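Local coordinates for protein beta-N-acetylhexosaminidase (Thermotoga neapolitana, PDB 5BZA) that probably hydrolyses terminal non-reducing N-acetyl-D-hexosamine residues from N-acetyl-beta-D-hexosaminides, as a glycoside hydrolase of family 3, at residues D366-F378 with T450-L463. Numbering follows the deposited sequence.
Sequences DYDLIPEVAKRFF and TKPISVYKSFQHLL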
# COMPACT_ATOMS: atom_id res chain seq x y z
N ASP B 366 -7.00 9.00 -12.85
CA ASP B 366 -5.78 9.54 -13.46
C ASP B 366 -6.05 10.90 -14.15
O ASP B 366 -5.30 11.90 -13.97
CB ASP B 366 -5.20 8.55 -14.49
CG ASP B 366 -4.71 7.23 -13.88
OD1 ASP B 366 -4.69 7.08 -12.65
OD2 ASP B 366 -4.29 6.33 -14.64
N TYR B 367 -7.15 10.93 -14.90
CA TYR B 367 -7.57 12.14 -15.62
C TYR B 367 -7.79 13.24 -14.62
O TYR B 367 -7.34 14.36 -14.83
CB TYR B 367 -8.86 11.92 -16.43
CG TYR B 367 -8.75 10.83 -17.45
CD1 TYR B 367 -7.53 10.51 -18.02
CD2 TYR B 367 -9.89 10.16 -17.91
CE1 TYR B 367 -7.42 9.52 -18.98
CE2 TYR B 367 -9.79 9.16 -18.88
CZ TYR B 367 -8.55 8.84 -19.41
OH TYR B 367 -8.42 7.86 -20.37
N ASP B 368 -8.51 12.92 -13.55
CA ASP B 368 -8.71 13.89 -12.47
C ASP B 368 -7.40 14.45 -11.92
O ASP B 368 -7.34 15.61 -11.51
CB ASP B 368 -9.47 13.25 -11.29
CG ASP B 368 -10.94 13.05 -11.57
OD1 ASP B 368 -11.41 13.58 -12.59
OD2 ASP B 368 -11.62 12.38 -10.77
N LEU B 369 -6.35 13.64 -11.93
CA LEU B 369 -5.10 14.09 -11.31
C LEU B 369 -4.22 14.94 -12.25
O LEU B 369 -3.33 15.66 -11.79
CB LEU B 369 -4.34 12.87 -10.78
CG LEU B 369 -4.85 12.54 -9.36
CD1 LEU B 369 -4.30 11.23 -8.81
CD2 LEU B 369 -4.57 13.71 -8.38
N ILE B 370 -4.47 14.86 -13.56
CA ILE B 370 -3.67 15.64 -14.53
C ILE B 370 -3.50 17.16 -14.23
O ILE B 370 -2.40 17.73 -14.42
CB ILE B 370 -4.26 15.45 -15.99
CG1 ILE B 370 -4.10 13.99 -16.42
CG2 ILE B 370 -3.60 16.42 -17.01
CD1 ILE B 370 -4.57 13.67 -17.90
N PRO B 371 -4.58 17.85 -13.83
CA PRO B 371 -4.44 19.28 -13.50
C PRO B 371 -3.45 19.57 -12.35
O PRO B 371 -2.63 20.49 -12.47
CB PRO B 371 -5.86 19.69 -13.09
CG PRO B 371 -6.72 18.73 -13.86
CD PRO B 371 -5.99 17.43 -13.82
N GLU B 372 -3.53 18.81 -11.26
CA GLU B 372 -2.61 18.97 -10.14
C GLU B 372 -1.17 18.91 -10.65
O GLU B 372 -0.36 19.82 -10.41
CB GLU B 372 -2.87 17.91 -9.06
CG GLU B 372 -1.95 17.97 -7.83
CD GLU B 372 -2.07 16.72 -6.93
OE1 GLU B 372 -3.18 16.48 -6.39
OE2 GLU B 372 -1.07 15.96 -6.82
N VAL B 373 -0.87 17.88 -11.43
CA VAL B 373 0.49 17.66 -11.91
C VAL B 373 0.95 18.77 -12.85
O VAL B 373 2.09 19.27 -12.80
CB VAL B 373 0.60 16.31 -12.64
CG1 VAL B 373 2.05 16.04 -13.04
CG2 VAL B 373 0.04 15.18 -11.78
N ALA B 374 0.04 19.18 -13.72
CA ALA B 374 0.37 20.20 -14.70
C ALA B 374 0.71 21.48 -13.97
O ALA B 374 1.65 22.18 -14.34
CB ALA B 374 -0.76 20.41 -15.69
N LYS B 375 -0.06 21.78 -12.92
CA LYS B 375 0.19 22.99 -12.13
C LYS B 375 1.58 23.12 -11.50
O LYS B 375 2.04 24.27 -11.29
CB LYS B 375 -0.88 23.12 -11.04
CG LYS B 375 -2.19 23.63 -11.61
CD LYS B 375 -3.33 23.53 -10.61
CE LYS B 375 -4.60 24.09 -11.23
NZ LYS B 375 -5.83 23.63 -10.49
N ARG B 376 2.29 22.02 -11.23
CA ARG B 376 3.69 22.08 -10.73
C ARG B 376 4.68 22.66 -11.74
O ARG B 376 5.73 23.20 -11.39
CB ARG B 376 4.20 20.70 -10.32
CG ARG B 376 3.37 20.02 -9.26
CD ARG B 376 4.08 18.79 -8.69
NE ARG B 376 5.34 19.10 -8.02
CZ ARG B 376 5.48 19.34 -6.72
NH1 ARG B 376 4.43 19.29 -5.90
NH2 ARG B 376 6.68 19.60 -6.22
N PHE B 377 4.31 22.53 -13.02
CA PHE B 377 5.22 22.78 -14.15
C PHE B 377 4.81 23.98 -15.00
O PHE B 377 5.65 24.61 -15.66
CB PHE B 377 5.29 21.53 -15.03
CG PHE B 377 5.89 20.33 -14.35
CD1 PHE B 377 7.28 20.15 -14.31
CD2 PHE B 377 5.08 19.38 -13.76
CE1 PHE B 377 7.83 19.02 -13.67
CE2 PHE B 377 5.63 18.27 -13.12
CZ PHE B 377 7.01 18.09 -13.08
N PHE B 378 3.52 24.28 -15.04
CA PHE B 378 3.02 25.32 -15.94
C PHE B 378 2.05 26.22 -15.26
O PHE B 378 1.25 25.75 -14.45
CB PHE B 378 2.33 24.68 -17.22
CG PHE B 378 3.26 23.82 -18.03
CD1 PHE B 378 4.09 24.40 -18.96
CD2 PHE B 378 3.39 22.47 -17.78
CE1 PHE B 378 4.99 23.65 -19.66
CE2 PHE B 378 4.31 21.71 -18.46
CZ PHE B 378 5.11 22.31 -19.40
N THR B 450 -1.77 6.57 -18.76
CA THR B 450 -2.56 7.63 -18.17
C THR B 450 -2.05 7.99 -16.75
O THR B 450 -2.60 8.87 -16.10
CB THR B 450 -4.03 7.23 -18.12
OG1 THR B 450 -4.15 5.97 -17.43
CG2 THR B 450 -4.62 7.06 -19.55
N LYS B 451 -1.03 7.28 -16.26
CA LYS B 451 -0.61 7.45 -14.86
C LYS B 451 0.04 8.80 -14.54
O LYS B 451 0.81 9.36 -15.34
CB LYS B 451 0.39 6.37 -14.43
CG LYS B 451 -0.18 5.01 -14.37
CD LYS B 451 -1.52 5.00 -13.68
CE LYS B 451 -1.92 3.58 -13.47
NZ LYS B 451 -3.34 3.40 -13.09
N PRO B 452 -0.27 9.31 -13.33
CA PRO B 452 0.31 10.56 -12.83
C PRO B 452 1.81 10.60 -13.00
O PRO B 452 2.32 11.59 -13.52
CB PRO B 452 -0.08 10.58 -11.34
CG PRO B 452 -1.40 9.89 -11.31
CD PRO B 452 -1.34 8.81 -12.44
N ILE B 453 2.51 9.53 -12.64
CA ILE B 453 3.95 9.59 -12.76
C ILE B 453 4.35 9.81 -14.23
O ILE B 453 5.33 10.53 -14.49
CB ILE B 453 4.66 8.32 -12.20
CG1 ILE B 453 6.18 8.48 -12.32
CG2 ILE B 453 4.22 7.04 -12.92
CD1 ILE B 453 6.74 9.71 -11.62
N SER B 454 3.59 9.24 -15.17
CA SER B 454 3.88 9.38 -16.61
C SER B 454 3.63 10.79 -17.17
O SER B 454 4.40 11.32 -17.97
CB SER B 454 3.04 8.38 -17.42
OG SER B 454 3.60 7.10 -17.34
N VAL B 455 2.49 11.35 -16.79
CA VAL B 455 2.17 12.73 -17.11
C VAL B 455 3.24 13.68 -16.54
O VAL B 455 3.79 14.52 -17.26
CB VAL B 455 0.78 13.05 -16.56
CG1 VAL B 455 0.42 14.50 -16.80
CG2 VAL B 455 -0.22 12.11 -17.19
N TYR B 456 3.58 13.47 -15.27
CA TYR B 456 4.64 14.22 -14.57
C TYR B 456 5.91 14.14 -15.39
O TYR B 456 6.54 15.17 -15.72
CB TYR B 456 4.82 13.61 -13.16
CG TYR B 456 5.98 14.08 -12.32
CD1 TYR B 456 7.28 13.61 -12.53
CD2 TYR B 456 5.76 14.95 -11.25
CE1 TYR B 456 8.34 14.02 -11.73
CE2 TYR B 456 6.81 15.36 -10.42
CZ TYR B 456 8.09 14.89 -10.66
OH TYR B 456 9.12 15.29 -9.84
N LYS B 457 6.26 12.93 -15.81
CA LYS B 457 7.49 12.77 -16.58
C LYS B 457 7.37 13.44 -17.96
O LYS B 457 8.37 13.95 -18.49
CB LYS B 457 7.84 11.30 -16.74
CG LYS B 457 8.44 10.69 -15.49
CD LYS B 457 9.74 11.42 -15.10
CE LYS B 457 10.21 11.07 -13.70
NZ LYS B 457 11.54 11.66 -13.40
N SER B 458 6.17 13.47 -18.53
CA SER B 458 6.00 14.08 -19.85
C SER B 458 6.20 15.60 -19.72
O SER B 458 6.85 16.21 -20.59
CB SER B 458 4.64 13.72 -20.47
OG SER B 458 3.57 14.56 -20.06
N PHE B 459 5.73 16.20 -18.62
CA PHE B 459 5.97 17.63 -18.42
C PHE B 459 7.47 17.88 -18.24
O PHE B 459 8.03 18.85 -18.79
CB PHE B 459 5.17 18.18 -17.24
CG PHE B 459 3.69 18.09 -17.42
CD1 PHE B 459 3.12 18.27 -18.68
CD2 PHE B 459 2.87 17.79 -16.36
CE1 PHE B 459 1.77 18.16 -18.87
CE2 PHE B 459 1.49 17.69 -16.53
CZ PHE B 459 0.94 17.88 -17.79
N GLN B 460 8.13 17.01 -17.49
CA GLN B 460 9.57 17.15 -17.28
C GLN B 460 10.35 17.11 -18.59
O GLN B 460 11.26 17.93 -18.83
CB GLN B 460 10.11 16.06 -16.36
CG GLN B 460 9.95 16.34 -14.87
CD GLN B 460 10.75 15.36 -14.02
OE1 GLN B 460 10.97 14.21 -14.41
NE2 GLN B 460 11.19 15.82 -12.83
N HIS B 461 9.96 16.17 -19.44
CA HIS B 461 10.63 15.96 -20.72
C HIS B 461 10.39 17.14 -21.63
O HIS B 461 11.28 17.60 -22.32
CB HIS B 461 10.18 14.65 -21.36
CG HIS B 461 11.11 13.51 -21.08
ND1 HIS B 461 12.29 13.32 -21.76
CD2 HIS B 461 11.04 12.51 -20.17
CE1 HIS B 461 12.92 12.27 -21.27
NE2 HIS B 461 12.18 11.75 -20.31
N LEU B 462 9.16 17.61 -21.59
CA LEU B 462 8.74 18.75 -22.37
C LEU B 462 9.61 19.93 -22.07
O LEU B 462 10.18 20.53 -22.99
CB LEU B 462 7.28 19.08 -22.06
CG LEU B 462 6.59 20.12 -22.93
CD1 LEU B 462 6.68 19.65 -24.39
CD2 LEU B 462 5.13 20.27 -22.51
N LEU B 463 9.75 20.25 -20.78
CA LEU B 463 10.60 21.37 -20.35
C LEU B 463 12.10 21.04 -20.46
O LEU B 463 12.92 21.93 -20.61
CB LEU B 463 10.25 21.78 -18.93
CG LEU B 463 8.85 22.41 -18.84
CD1 LEU B 463 8.39 22.63 -17.40
CD2 LEU B 463 8.84 23.72 -19.60
O HOH W 1 -2.41 11.32 -14.40
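Phe-377 enters helix 452-463 as a knob into the hole formed by Tyr-456, Phe-459, Gln-460 and Leu-463, a worked example of knobs-into-holes packing between neighbouring helices on one side of a mixed beta sheet in the C-terminal domain. The two helices run in roughly the same direction, their axes 30° apart. From its root outward, Phe-377 CB meets Phe-459 CB and Leu-463 CD1. Its CG and CD2 lie under Phe-459 CB, which makes a CH-pi contact over one ring face, 3.9 Å from the ring centroid; CD1 meets Phe-459 CB and Leu-463 CD1, and CD2 also touches Phe-459 CD2. Farther out, Phe-377 CE1 rests on Gln-460 CG at 3.6 Å, while CE2 and CZ turn the ring's edge to the face of Tyr-456, the planes at 83° in a T-shaped pair. The hydroxyl of Tyr-456 bonds to Asp-47 on helix 42-54, tying this cluster to the barrel domain.

Phe-459 continues the cluster: its CE2 packs against Ala-374 CA, and the edge of Phe-378 approaches its face in an offset T-shaped pair. With CG1 anti to the backbone N (chi1 -176°), Val-373 brings that methyl to 3.5 Å from Tyr-456 CA.

Polar contacts gather at the helices' N-terminal ends. Lys-451 NZ forms a salt bridge with Asp-366 OD2 through a weak hydrogen bond, and also bonds to the Gly-67 carbonyl oxygen of the second subunit. One water donates to the carbonyl oxygens of both Asp-366 and Thr-450. Directly between the side chains, Thr-450 OG1 donates to the anti lone pair of Asp-366 OD2, 2.8 Å away.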